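Local coordinates for Thiol:disulfide interchange protein DsbA (Pseudomonas aeruginosa, PDB 4ZL7) that probably introduces disulfide bonds into other periplasmic proteins by handing over its own redox-active disulfide, as a thioredoxin-family oxidoreductase, at residues 25-30 / 157-162. The protein carries 1 engineered substitution. Numbering follows the deposited sequence.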
loop_
_atom_site.group_PDB
_atom_site.type_symbol
_atom_site.label_atom_id
_atom_site.label_comp_id
_atom_site.label_asym_id
_atom_site.label_seq_id
_atom_site.Cartn_x
_atom_site.Cartn_y
_atom_site.Cartn_z
ATOM N N GLY A 25 14.580 -5.303 -11.563
ATOM C CA GLY A 25 15.888 -4.674 -11.443
ATOM C C GLY A 25 16.061 -3.858 -10.175
ATOM O O GLY A 25 17.158 -3.438 -9.864
ATOM N N LYS A 26 14.960 -3.591 -9.480
ATOM C CA LYS A 26 15.009 -2.933 -8.174
ATOM C C LYS A 26 14.413 -3.870 -7.139
ATOM O O LYS A 26 13.519 -4.655 -7.454
ATOM C CB LYS A 26 14.228 -1.639 -8.171
ATOM C CG LYS A 26 14.841 -0.572 -9.055
ATOM C CD LYS A 26 14.207 0.788 -8.892
ATOM C CE LYS A 26 14.852 1.798 -9.828
ATOM N NZ LYS A 26 14.077 3.053 -9.873
ATOM N N ILE A 27 14.922 -3.777 -5.915
ATOM C CA ILE A 27 14.393 -4.565 -4.807
ATOM C C ILE A 27 13.074 -3.926 -4.454
ATOM O O ILE A 27 13.025 -2.757 -4.093
ATOM C CB ILE A 27 15.345 -4.575 -3.598
ATOM C CG1 ILE A 27 16.756 -5.069 -3.991
ATOM C CG2 ILE A 27 14.804 -5.431 -2.506
ATOM C CD1 ILE A 27 16.846 -6.530 -4.173
ATOM N N GLU A 28 11.995 -4.690 -4.554
ATOM C CA GLU A 28 10.679 -4.136 -4.266
ATOM C C GLU A 28 10.390 -4.151 -2.761
ATOM O O GLU A 28 10.721 -5.099 -2.079
ATOM C CB GLU A 28 9.593 -4.965 -4.981
ATOM C CG GLU A 28 8.181 -4.358 -4.937
ATOM C CD GLU A 28 7.152 -5.268 -5.602
ATOM O OE1 GLU A 28 6.933 -6.397 -5.092
ATOM O OE2 GLU A 28 6.618 -4.857 -6.658
ATOM N N VAL A 29 9.712 -3.109 -2.289
ATOM C CA VAL A 29 9.149 -3.071 -0.953
ATOM C C VAL A 29 7.689 -2.667 -1.107
ATOM O O VAL A 29 7.387 -1.549 -1.543
ATOM C CB VAL A 29 9.829 -2.036 -0.079
ATOM C CG1 VAL A 29 9.102 -1.911 1.243
ATOM C CG2 VAL A 29 11.249 -2.411 0.125
ATOM N N VAL A 30 6.789 -3.588 -0.796
ATOM C CA VAL A 30 5.351 -3.309 -0.829
ATOM C C VAL A 30 4.779 -3.109 0.581
ATOM O O VAL A 30 5.025 -3.923 1.478
ATOM C CB VAL A 30 4.583 -4.456 -1.500
ATOM C CG1 VAL A 30 3.070 -4.182 -1.435
ATOM C CG2 VAL A 30 5.087 -4.680 -2.935
ATOM N N VAL A 157 5.714 -6.659 2.190
ATOM C CA VAL A 157 6.381 -7.672 1.385
ATOM C C VAL A 157 7.639 -7.114 0.718
ATOM O O VAL A 157 7.574 -6.107 -0.012
ATOM C CB VAL A 157 5.452 -8.271 0.331
ATOM C CG1 VAL A 157 6.138 -9.438 -0.368
ATOM C CG2 VAL A 157 4.130 -8.737 0.972
ATOM N N VAL A 158 8.781 -7.773 0.956
ATOM C CA VAL A 158 10.031 -7.401 0.312
ATOM C C VAL A 158 10.344 -8.356 -0.825
ATOM O O VAL A 158 10.348 -9.572 -0.658
ATOM C CB VAL A 158 11.193 -7.349 1.329
ATOM C CG1 VAL A 158 12.536 -7.305 0.639
ATOM C CG2 VAL A 158 11.025 -6.145 2.263
ATOM N N ASN A 159 10.589 -7.770 -1.987
ATOM C CA ASN A 159 11.010 -8.464 -3.193
ATOM C C ASN A 159 10.173 -9.694 -3.560
ATOM O O ASN A 159 10.700 -10.640 -4.115
ATOM C CB ASN A 159 12.511 -8.834 -3.154
ATOM C CG ASN A 159 13.232 -8.457 -4.456
ATOM O OD1 ASN A 159 12.859 -7.513 -5.110
ATOM N ND2 ASN A 159 14.243 -9.211 -4.829
ATOM N N GLY A 160 8.871 -9.637 -3.278
ATOM C CA GLY A 160 7.956 -10.703 -3.661
ATOM C C GLY A 160 8.236 -12.004 -2.906
ATOM O O GLY A 160 7.717 -13.074 -3.254
ATOM N N LYS A 161 9.043 -11.914 -1.854
ATOM C CA LYS A 161 9.597 -13.115 -1.215
ATOM C C LYS A 161 9.351 -13.251 0.292
ATOM O O LYS A 161 9.259 -14.372 0.805
ATOM C CB LYS A 161 11.117 -13.180 -1.456
ATOM C CG LYS A 161 11.503 -13.564 -2.849
ATOM C CD LYS A 161 13.008 -13.619 -3.003
ATOM C CE LYS A 161 13.397 -13.837 -4.451
ATOM N NZ LYS A 161 14.764 -13.340 -4.704
ATOM N N TYR A 162 9.281 -12.123 0.994
ATOM C CA TYR A 162 9.242 -12.135 2.456
ATOM C C TYR A 162 8.103 -11.285 2.967
ATOM O O TYR A 162 7.998 -10.097 2.629
ATOM C CB TYR A 162 10.529 -11.561 3.029
ATOM C CG TYR A 162 11.792 -12.130 2.436
ATOM C CD1 TYR A 162 12.177 -13.418 2.695
ATOM C CD2 TYR A 162 12.625 -11.338 1.660
ATOM C CE1 TYR A 162 13.353 -13.937 2.165
ATOM C CE2 TYR A 162 13.773 -11.834 1.135
ATOM C CZ TYR A 162 14.146 -13.129 1.392
ATOM O OH TYR A 162 15.309 -13.610 0.851
HETATM O O HOH W 1 7.576 -7.223 -2.733
#
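Asn-159, the first residue past the end of strand 155-158, carries on by side chain the pairing that the backbone of that strand makes with 27-30. Asn-159 N reaches Glu-28 O at 2.7 Å. From Asn-159 CB, 4.2 Å from Ile-27 CG2, the side chain leads to CG, which lies against the same methyl. There the amide divides. Asn-159 OD1 accepts from Glu-28 N at 3.0 Å, a fairly straight bond whose donor is tilted from the carbonyl plane. Asn-159 ND2 passes Ile-27 CD1 at 3.8 Å and donates to Glu-186 of helix 172-187. Asn-159 OD1 thus stands in for the main-chain carbonyl that would accept from Glu-28 N if regular antiparallel pairing ran on; the chain has turned away with positive phi at Asn-159 and Gly-160, a conformation that asparagine and glycine tolerate well. The side chains of Ile-27 and Asn-159 cross at about a right angle, and Ile-27 also touches Ile-183 of that helix.

Further along, Val-30 and Val-157 form an antiparallel hydrogen-bonded pair, their amides and carbonyls joined both ways; Val-30 N meets Val-157 O at 2.8 Å, almost straight. Val-29 and Val-158 are the neighbouring non-hydrogen-bonded pair, with CG2 methyls 4.3 Å apart. Beta-branched valines suit both extended strands and buried faces: Val-29 packs on helix 172-187, Val-30 and Val-157 on Tyr-148 of helix 132-148.

Glu-28, with CG anti to its N (chi1 -171°) and an extended chain, places OE1 2.6 Å from a water that also donates weakly to Val-157 O and accepts from Gly-160 N; OE2 takes the N-H of Ser-22. Val-158 O accepts from both Lys-161 N and Tyr-162 N, two residues across from one: a classic beta bulge, where the chain turns into strand 162-165. This antiparallel junction within a helix-flanked central sheet belongs to the thioredoxin fold of DsbA.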